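Local atomic coordinates of tricorn protease (Thermoplasma acidophilum, PDB entry 1K32), a protein that cleaves peptides as a serine protease with beta-propeller domains, probably trimming oligopeptides released by the proteasome, in a six-chain assembly. Residues F244-R250 and F261-G265; E659-M663 and C699-L705; L956-R960 and V1005-Y1009. One frame throughout, in Å; residues are numbered along the deposited sequence.

Contact 1 (F244-R250 and F261-G265); sequences FTDYYPR and FSKGG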
loop_
_atom_site.group_PDB
_atom_site.type_symbol
_atom_site.label_atom_id
_atom_site.label_comp_id
_atom_site.label_asym_id
_atom_site.label_seq_id
_atom_site.Cartn_x
_atom_site.Cartn_y
_atom_site.Cartn_z
ATOM N N PHE A 244 52.234 61.573 -16.949
ATOM C CA PHE A 244 51.142 61.440 -15.995
ATOM C C PHE A 244 51.613 60.820 -14.673
ATOM O O PHE A 244 52.545 60.021 -14.655
ATOM C CB PHE A 244 50.037 60.550 -16.572
ATOM C CG PHE A 244 49.505 61.006 -17.899
ATOM C CD1 PHE A 244 49.512 60.144 -18.994
ATOM C CD2 PHE A 244 48.950 62.273 -18.047
ATOM C CE1 PHE A 244 48.971 60.536 -20.217
ATOM C CE2 PHE A 244 48.405 62.674 -19.264
ATOM C CZ PHE A 244 48.415 61.801 -20.350
ATOM N N THR A 245 50.955 61.184 -13.576
ATOM C CA THR A 245 51.280 60.621 -12.268
ATOM C C THR A 245 50.017 60.254 -11.484
ATOM O O THR A 245 50.094 59.551 -10.476
ATOM C CB THR A 245 52.109 61.599 -11.398
ATOM O OG1 THR A 245 51.376 62.810 -11.222
ATOM C CG2 THR A 245 53.456 61.902 -12.045
ATOM N N ASP A 246 48.854 60.717 -11.944
ATOM C CA ASP A 246 47.600 60.422 -11.247
ATOM C C ASP A 246 46.971 59.062 -11.575
ATOM O O ASP A 246 46.811 58.224 -10.683
ATOM C CB ASP A 246 46.577 61.547 -11.469
ATOM C CG ASP A 246 46.311 61.847 -12.938
ATOM O OD1 ASP A 246 45.500 62.760 -13.182
ATOM O OD2 ASP A 246 46.890 61.199 -13.839
ATOM N N TYR A 247 46.601 58.855 -12.838
ATOM C CA TYR A 247 46.019 57.588 -13.283
ATOM C C TYR A 247 46.607 57.203 -14.630
ATOM O O TYR A 247 47.009 58.068 -15.406
ATOM C CB TYR A 247 44.496 57.683 -13.405
ATOM C CG TYR A 247 43.792 58.169 -12.156
ATOM C CD1 TYR A 247 43.508 59.524 -11.968
ATOM C CD2 TYR A 247 43.396 57.275 -11.163
ATOM C CE1 TYR A 247 42.833 59.976 -10.817
ATOM C CE2 TYR A 247 42.725 57.714 -10.010
ATOM C CZ TYR A 247 42.446 59.062 -9.849
ATOM O OH TYR A 247 41.757 59.491 -8.738
ATOM N N TYR A 248 46.672 55.901 -14.892
ATOM C CA TYR A 248 47.204 55.382 -16.149
ATOM C C TYR A 248 46.303 55.740 -17.329
ATOM O O TYR A 248 45.078 55.708 -17.212
ATOM C CB TYR A 248 47.320 53.855 -16.105
ATOM C CG TYR A 248 48.548 53.301 -15.430
ATOM C CD1 TYR A 248 48.936 53.738 -14.165
ATOM C CD2 TYR A 248 49.308 52.311 -16.049
ATOM C CE1 TYR A 248 50.058 53.198 -13.532
ATOM C CE2 TYR A 248 50.425 51.763 -15.430
ATOM C CZ TYR A 248 50.797 52.211 -14.172
ATOM O OH TYR A 248 51.909 51.669 -13.569
ATOM N N PRO A 249 46.903 56.107 -18.470
ATOM C CA PRO A 249 46.129 56.451 -19.664
ATOM C C PRO A 249 45.656 55.121 -20.272
ATOM O O PRO A 249 46.314 54.086 -20.112
ATOM C CB PRO A 249 47.155 57.168 -20.541
ATOM C CG PRO A 249 48.421 56.400 -20.239
ATOM C CD PRO A 249 48.349 56.284 -18.711
ATOM N N ARG A 250 44.521 55.138 -20.959
ATOM C CA ARG A 250 44.001 53.905 -21.539
ATOM C C ARG A 250 43.244 54.120 -22.830
ATOM O O ARG A 250 42.686 55.195 -23.078
ATOM C CB ARG A 250 42.990 53.231 -20.592
ATOM C CG ARG A 250 43.474 52.853 -19.215
ATOM C CD ARG A 250 44.490 51.730 -19.261
ATOM N NE ARG A 250 44.987 51.469 -17.921
ATOM C CZ ARG A 250 46.021 50.693 -17.640
ATOM N NH1 ARG A 250 46.385 50.533 -16.376
ATOM N NH2 ARG A 250 46.685 50.086 -18.620
ATOM N N PHE A 261 41.941 59.504 -25.609
ATOM C CA PHE A 261 42.179 58.459 -24.620
ATOM C C PHE A 261 41.452 58.743 -23.300
ATOM O O PHE A 261 40.959 59.839 -23.073
ATOM C CB PHE A 261 43.698 58.279 -24.390
ATOM C CG PHE A 261 44.365 59.436 -23.677
ATOM C CD1 PHE A 261 44.430 59.476 -22.282
ATOM C CD2 PHE A 261 44.921 60.493 -24.404
ATOM C CE1 PHE A 261 45.045 60.559 -21.618
ATOM C CE2 PHE A 261 45.533 61.573 -23.757
ATOM C CZ PHE A 261 45.597 61.610 -22.365
ATOM N N SER A 262 41.351 57.738 -22.447
ATOM C CA SER A 262 40.682 57.918 -21.169
ATOM C C SER A 262 41.700 57.808 -20.039
ATOM O O SER A 262 42.706 57.112 -20.171
ATOM C CB SER A 262 39.572 56.875 -20.991
ATOM O OG SER A 262 40.073 55.559 -21.174
ATOM N N LYS A 263 41.435 58.512 -18.944
ATOM C CA LYS A 263 42.322 58.499 -17.787
ATOM C C LYS A 263 41.593 58.967 -16.520
ATOM O O LYS A 263 41.021 60.052 -16.483
ATOM C CB LYS A 263 43.547 59.400 -18.047
ATOM C CG LYS A 263 44.577 59.368 -16.921
ATOM C CD LYS A 263 45.866 60.122 -17.255
ATOM C CE LYS A 263 45.661 61.633 -17.391
ATOM N NZ LYS A 263 45.232 62.307 -16.133
ATOM N N GLY A 264 41.618 58.140 -15.481
ATOM C CA GLY A 264 40.968 58.501 -14.235
ATOM C C GLY A 264 39.524 58.970 -14.340
ATOM O O GLY A 264 39.102 59.826 -13.573
ATOM N N GLY A 265 38.766 58.421 -15.285
ATOM C CA GLY A 265 37.377 58.821 -15.419
ATOM C C GLY A 265 37.103 59.979 -16.361
ATOM O O GLY A 265 35.949 60.337 -16.559
HETATM O O HOH W 1 42.463 55.185 -16.090
#
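Arg250 and Ser262 form an antiparallel hydrogen-bonded pair, Ser262 N giving a nearly straight bond of 2.9 Å to Arg250 O (173° at the hydrogen) while Arg250 N returns a more bent one to Ser262 O. Beyond this pair, at Gly264, a water bridges the segments, donating to Tyr248 O and accepting from Gly264 N.

Lys263 does most of the work on the side chains' part. Its CG stands anti to the backbone N (chi1 -176°), and the chain then folds at chi3 and chi4 so that CE lies over one face of the Phe244 ring, a CH-pi contact 3.7 Å from CE to the ring centroid. The bend carries NZ on to the Asp246 carboxylate in a salt bridge, 3.0 Å from Lys263 NZ to Asp246 OD2 on its syn side; the bond to OD1 is weak. Asp246 OD2 also takes the amide of Tyr247, at 2.6 Å from Tyr247 N, from above the carboxylate plane, so two donors hold the carboxylate against turning. Over one face of the Tyr247 ring sits Gly264 CA, 3.9 Å from the centroid; a side chain there would run into Tyr247 CD1, and the positive phi favours glycine as well. Phe244 and Phe261 approach from opposite directions and touch obliquely, Phe244 CZ to Phe261 CZ at 3.5 Å. Pro249 CB lies against Phe261 CD1.

This is the open end of the beta hairpin made by strands 249-254 and 259-263, in a four-stranded antiparallel sheet of the kind that forms a propeller blade. Tyr247 OH reaches Lys691 O, Arg250 pairs with Glu711 and Glu172, and Phe261 meets Tyr268 on the next strand, 266-270, and Ile228 on strand 227-232.

Contact 2 (E659-M663 and C699-L705); sequences EFLQM and CKTRYDL
The Phe660 ring takes Leu705 over one face and has the backbone of the 699-701 turn along its edge. Leu705 CG stands 4.2 Å from the ring centroid and only 18° off the normal, a CH-pi contact displaced toward the rim, while Leu705 CD1 reaches on to Phe660 CD1 at 3.7 Å. At the edge, near the ring plane, lie Cys699 O and the carbonyl carbon of Lys700. Phe660 CZ comes within 3.4 Å of Thr701 C. Cys699 CB packs against Phe660 CD2. With CG anti to the carbonyl carbon (chi1 -77°), the ring extends from its helix into the bend just ahead of helix 702-714.

Met663, one turn on, lays CB on Leu705 CD1 and curls at chi3 to bring CE within 3.7 Å of Arg702 NE. The Arg702 guanidinium, with Met663 CE lying obliquely beside it, makes its salt bridges with Asp976 and Glu723.

The bend is held in shape by a capping box: Asp704 N gives a weak bond to Thr701 OG1, and Asp704 OD1 accepts from Thr701 N. The same oxygen receives Lys700 N at 2.9 Å through its anti lone pair.

Helix 656-674 thus packs against the N-terminal end of helix 702-714 within the C1 domain. Around this junction Thr701 OG1 is hydrogen-bonded to Asp33 and Tyr703 touches strand 54-60, while Glu659 pairs with Arg316.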
loop_
_atom_site.group_PDB
_atom_site.type_symbol
_atom_site.label_atom_id
_atom_site.label_comp_id
_atom_site.label_asym_id
_atom_site.label_seq_id
_atom_site.Cartn_x
_atom_site.Cartn_y
_atom_site.Cartn_z
ATOM N N GLU A 659 26.620 50.377 -1.363
ATOM C CA GLU A 659 27.193 49.085 -1.735
ATOM C C GLU A 659 28.542 49.219 -2.447
ATOM O O GLU A 659 29.476 48.468 -2.149
ATOM C CB GLU A 659 26.214 48.288 -2.611
ATOM C CG GLU A 659 25.051 47.656 -1.840
ATOM C CD GLU A 659 24.235 46.663 -2.688
ATOM O OE1 GLU A 659 23.418 45.903 -2.117
ATOM O OE2 GLU A 659 24.408 46.635 -3.925
ATOM N N PHE A 660 28.653 50.177 -3.364
ATOM C CA PHE A 660 29.907 50.395 -4.096
ATOM C C PHE A 660 31.056 50.806 -3.185
ATOM O O PHE A 660 32.211 50.432 -3.421
ATOM C CB PHE A 660 29.723 51.456 -5.192
ATOM C CG PHE A 660 29.004 50.950 -6.431
ATOM C CD1 PHE A 660 28.434 49.678 -6.462
ATOM C CD2 PHE A 660 28.919 51.748 -7.574
ATOM C CE1 PHE A 660 27.786 49.200 -7.629
ATOM C CE2 PHE A 660 28.278 51.286 -8.741
ATOM C CZ PHE A 660 27.709 50.006 -8.768
ATOM N N LEU A 661 30.747 51.594 -2.162
ATOM C CA LEU A 661 31.771 52.024 -1.223
ATOM C C LEU A 661 32.197 50.822 -0.396
ATOM O O LEU A 661 33.382 50.584 -0.209
ATOM C CB LEU A 661 31.234 53.122 -0.297
ATOM C CG LEU A 661 32.202 54.260 0.036
ATOM C CD1 LEU A 661 31.651 55.026 1.244
ATOM C CD2 LEU A 661 33.611 53.723 0.341
ATOM N N GLN A 662 31.227 50.049 0.090
ATOM C CA GLN A 662 31.540 48.865 0.899
ATOM C C GLN A 662 32.344 47.831 0.111
ATOM O O GLN A 662 33.243 47.185 0.669
ATOM C CB GLN A 662 30.255 48.226 1.432
ATOM C CG GLN A 662 30.455 47.083 2.451
ATOM C CD GLN A 662 30.790 45.739 1.807
ATOM O OE1 GLN A 662 30.461 45.493 0.638
ATOM N NE2 GLN A 662 31.436 44.852 2.577
ATOM N N MET A 663 32.041 47.698 -1.184
ATOM C CA MET A 663 32.728 46.727 -2.050
ATOM C C MET A 663 34.154 47.146 -2.412
ATOM O O MET A 663 35.054 46.318 -2.437
ATOM C CB MET A 663 31.908 46.485 -3.325
ATOM C CG MET A 663 30.608 45.747 -3.065
ATOM S SD MET A 663 29.381 45.880 -4.402
ATOM C CE MET A 663 29.957 44.576 -5.519
ATOM N N CYS A 699 31.168 56.153 -10.086
ATOM C CA CYS A 699 30.581 54.915 -10.592
ATOM C C CYS A 699 29.082 54.821 -10.364
ATOM O O CYS A 699 28.587 55.080 -9.272
ATOM C CB CYS A 699 31.261 53.710 -9.941
ATOM S SG CYS A 699 33.017 53.596 -10.278
ATOM N N LYS A 700 28.367 54.445 -11.412
ATOM C CA LYS A 700 26.922 54.302 -11.339
ATOM C C LYS A 700 26.499 52.872 -11.642
ATOM O O LYS A 700 25.403 52.464 -11.289
ATOM C CB LYS A 700 26.241 55.240 -12.329
ATOM C CG LYS A 700 25.790 56.557 -11.737
ATOM C CD LYS A 700 26.940 57.384 -11.217
ATOM C CE LYS A 700 26.437 58.716 -10.688
ATOM N NZ LYS A 700 27.541 59.517 -10.078
ATOM N N THR A 701 27.366 52.116 -12.305
ATOM C CA THR A 701 27.044 50.731 -12.638
ATOM C C THR A 701 28.127 49.778 -12.145
ATOM O O THR A 701 29.264 50.191 -11.838
ATOM C CB THR A 701 26.856 50.541 -14.168
ATOM O OG1 THR A 701 28.116 50.712 -14.832
ATOM C CG2 THR A 701 25.846 51.559 -14.711
ATOM N N ARG A 702 27.779 48.498 -12.073
ATOM C CA ARG A 702 28.732 47.500 -11.606
ATOM C C ARG A 702 29.956 47.470 -12.501
ATOM O O ARG A 702 31.044 47.178 -12.036
ATOM C CB ARG A 702 28.101 46.112 -11.552
ATOM C CG ARG A 702 29.057 45.019 -11.057
ATOM C CD ARG A 702 29.437 45.226 -9.587
ATOM N NE ARG A 702 30.421 44.247 -9.130
ATOM C CZ ARG A 702 31.709 44.259 -9.476
ATOM N NH1 ARG A 702 32.536 43.328 -9.021
ATOM N NH2 ARG A 702 32.180 45.219 -10.263
ATOM N N TYR A 703 29.776 47.750 -13.785
ATOM C CA TYR A 703 30.905 47.778 -14.702
ATOM C C TYR A 703 31.863 48.923 -14.355
ATOM O O TYR A 703 33.079 48.747 -14.414
ATOM C CB TYR A 703 30.445 47.938 -16.150
ATOM C CG TYR A 703 31.569 47.667 -17.128
ATOM C CD1 TYR A 703 32.237 46.447 -17.108
ATOM C CD2 TYR A 703 31.979 48.627 -18.050
ATOM C CE1 TYR A 703 33.287 46.179 -17.977
ATOM C CE2 TYR A 703 33.039 48.371 -18.935
ATOM C CZ TYR A 703 33.684 47.139 -18.887
ATOM O OH TYR A 703 34.723 46.848 -19.736
ATOM N N ASP A 704 31.305 50.091 -14.035
ATOM C CA ASP A 704 32.073 51.267 -13.635
ATOM C C ASP A 704 32.954 50.889 -12.445
ATOM O O ASP A 704 34.152 51.164 -12.437
ATOM C CB ASP A 704 31.138 52.401 -13.185
ATOM C CG ASP A 704 30.390 53.039 -14.333
ATOM O OD1 ASP A 704 29.386 53.738 -14.076
ATOM O OD2 ASP A 704 30.803 52.857 -15.496
ATOM N N LEU A 705 32.337 50.245 -11.454
ATOM C CA LEU A 705 33.032 49.832 -10.241
ATOM C C LEU A 705 34.182 48.887 -10.558
ATOM O O LEU A 705 35.242 48.969 -9.943
ATOM C CB LEU A 705 32.063 49.145 -9.270
ATOM C CG LEU A 705 32.338 49.285 -7.757
ATOM C CD1 LEU A 705 31.775 48.077 -7.027
ATOM C CD2 LEU A 705 33.812 49.409 -7.474
#

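Contact 3 (L956-R960 and V1005-Y1009); sequences LIGTR and VEIEY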
loop_
_atom_site.group_PDB
_atom_site.type_symbol
_atom_site.label_atom_id
_atom_site.label_comp_id
_atom_site.label_asym_id
_atom_site.label_seq_id
_atom_site.Cartn_x
_atom_site.Cartn_y
_atom_site.Cartn_z
ATOM N N LEU A 956 63.149 22.312 -24.584
ATOM C CA LEU A 956 61.933 23.109 -24.589
ATOM C C LEU A 956 62.021 24.010 -25.816
ATOM O O LEU A 956 63.012 24.717 -26.015
ATOM C CB LEU A 956 61.826 23.960 -23.325
ATOM C CG LEU A 956 60.544 24.795 -23.184
ATOM C CD1 LEU A 956 59.299 23.884 -23.237
ATOM C CD2 LEU A 956 60.587 25.550 -21.867
ATOM N N ILE A 957 60.988 23.968 -26.643
ATOM C CA ILE A 957 60.945 24.751 -27.878
ATOM C C ILE A 957 59.722 25.650 -27.920
ATOM O O ILE A 957 58.669 25.289 -27.399
ATOM C CB ILE A 957 60.927 23.805 -29.112
ATOM C CG1 ILE A 957 62.351 23.328 -29.408
ATOM C CG2 ILE A 957 60.288 24.494 -30.325
ATOM C CD1 ILE A 957 62.891 22.356 -28.412
ATOM N N GLY A 958 59.870 26.822 -28.540
ATOM C CA GLY A 958 58.759 27.752 -28.653
ATOM C C GLY A 958 59.106 29.174 -28.269
ATOM O O GLY A 958 60.180 29.675 -28.612
ATOM N N THR A 959 58.203 29.830 -27.554
ATOM C CA THR A 959 58.431 31.208 -27.134
ATOM C C THR A 959 58.200 31.355 -25.635
ATOM O O THR A 959 57.437 30.584 -25.034
ATOM C CB THR A 959 57.498 32.173 -27.878
ATOM O OG1 THR A 959 56.143 31.792 -27.636
ATOM C CG2 THR A 959 57.764 32.136 -29.391
ATOM N N ARG A 960 58.862 32.343 -25.042
ATOM C CA ARG A 960 58.757 32.619 -23.611
ATOM C C ARG A 960 57.315 32.645 -23.105
ATOM O O ARG A 960 56.470 33.375 -23.628
ATOM C CB ARG A 960 59.475 33.948 -23.274
ATOM C CG ARG A 960 59.331 34.371 -21.804
ATOM C CD ARG A 960 60.621 34.968 -21.227
ATOM N NE ARG A 960 61.031 36.214 -21.871
ATOM C CZ ARG A 960 60.520 37.416 -21.609
ATOM N NH1 ARG A 960 60.982 38.468 -22.256
ATOM N NH2 ARG A 960 59.550 37.576 -20.708
ATOM N N VAL A 1005 65.333 26.513 -27.347
ATOM C CA VAL A 1005 65.412 26.999 -28.715
ATOM C C VAL A 1005 64.183 27.844 -28.997
ATOM O O VAL A 1005 63.053 27.351 -28.962
ATOM C CB VAL A 1005 65.474 25.838 -29.740
ATOM C CG1 VAL A 1005 65.490 26.402 -31.158
ATOM C CG2 VAL A 1005 66.721 24.981 -29.500
ATOM N N GLU A 1006 64.406 29.122 -29.263
ATOM C CA GLU A 1006 63.311 30.028 -29.548
ATOM C C GLU A 1006 62.854 29.914 -31.001
ATOM O O GLU A 1006 63.646 30.062 -31.931
ATOM C CB GLU A 1006 63.722 31.474 -29.259
ATOM C CG GLU A 1006 62.628 32.477 -29.612
ATOM C CD GLU A 1006 63.084 33.928 -29.520
ATOM O OE1 GLU A 1006 62.287 34.812 -29.891
ATOM O OE2 GLU A 1006 64.227 34.188 -29.083
ATOM N N ILE A 1007 61.573 29.633 -31.189
ATOM C CA ILE A 1007 61.014 29.539 -32.529
ATOM C C ILE A 1007 59.764 30.396 -32.556
ATOM O O ILE A 1007 58.729 30.007 -32.021
ATOM C CB ILE A 1007 60.630 28.079 -32.924
ATOM C CG1 ILE A 1007 61.883 27.207 -33.018
ATOM C CG2 ILE A 1007 59.933 28.061 -34.283
ATOM C CD1 ILE A 1007 62.330 26.670 -31.707
ATOM N N GLU A 1008 59.878 31.577 -33.156
ATOM C CA GLU A 1008 58.752 32.485 -33.290
ATOM C C GLU A 1008 57.744 31.857 -34.247
ATOM O O GLU A 1008 58.078 30.985 -35.050
ATOM C CB GLU A 1008 59.193 33.822 -33.897
ATOM C CG GLU A 1008 60.131 34.660 -33.054
ATOM C CD GLU A 1008 59.481 35.149 -31.775
ATOM O OE1 GLU A 1008 58.366 35.716 -31.849
ATOM O OE2 GLU A 1008 60.089 34.966 -30.695
ATOM N N TYR A 1009 56.506 32.312 -34.152
ATOM C CA TYR A 1009 55.447 31.859 -35.035
ATOM C C TYR A 1009 54.983 33.181 -35.651
ATOM O O TYR A 1009 54.035 33.797 -35.181
ATOM C CB TYR A 1009 54.323 31.210 -34.228
ATOM C CG TYR A 1009 53.424 30.281 -35.025
ATOM C CD1 TYR A 1009 53.050 30.580 -36.334
ATOM C CD2 TYR A 1009 52.908 29.122 -34.441
ATOM C CE1 TYR A 1009 52.178 29.747 -37.043
ATOM C CE2 TYR A 1009 52.044 28.289 -35.131
ATOM C CZ TYR A 1009 51.681 28.606 -36.425
ATOM O OH TYR A 1009 50.800 27.782 -37.075
#
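Ile957 and Val1005, a parallel bridge pair, sit side by side on one face of the sheet, their side chains pointing the same way, with Ile957 CG1 4.0 Å from Val1005 CB. Ile957 carries CG1 anti to its carbonyl carbon (chi1 -81°), which leaves CG2 on the side of Ile1007; there it meets Ile1007 CD1 at 3.3 Å, tighter than usual for two carbons. Ile1007 is turned likewise at chi1 (-66°), and its chi2 of 83° swings CD1 back across the gap to reach CG2. An alanine in place of Ile957 removes CG1 and CG2, and is likely to open a gap beside Val1005 CB and leave Ile1007 CD1 freer to turn.

Thr959 keeps its methyl on this contact: CG2 lies 3.5 Å from Ile1007 O, while OG1 is hydrogen-bonded to Glu935.

Three backbone bonds join the segments. Val1005 N reaches Leu956 O at 3.2 Å, Gly958 N reaches Val1005 O, and Ile1007 N closes on Gly958 O at 2.9 Å. Gly958 has backbone angles that call for glycine, since a side chain would jam against the preceding carbonyl oxygen.

Strand 1005-1006 is one of the two edge strands, within this chain, of the five-stranded parallel sheet in the S41 peptidase region, next to strand 954-958. Tyr1024 of helix 1020-1032 touches both Ile957 and Val1005, whereas Leu956 packs on Ser945 and Lys949 of helix 940-950, and strand 928-933 bonds to the inner side of 954-958.

Overall arrangement
From the N terminus, the three contacts come in series; none nests within or crosses another. Contact 1 closes the shortest loop, the ten residues linking the two strands of a hairpin in a propeller-like sheet. Contact 2 closes a loop of 35 residues, largely helical, and joins two helices of the C1 domain. Contact 3 spans 44 residues to place edge strand 1005-1006 beside 954-958 in the parallel sheet of the S41 peptidase region. Contacts 1 and 2 lie on the same side of the chain's centre, their centres about 19 Å apart; their nearest atoms are about 9 Å apart and do not touch. Contact 3 stands apart, about 35 Å and 43 Å from their centres.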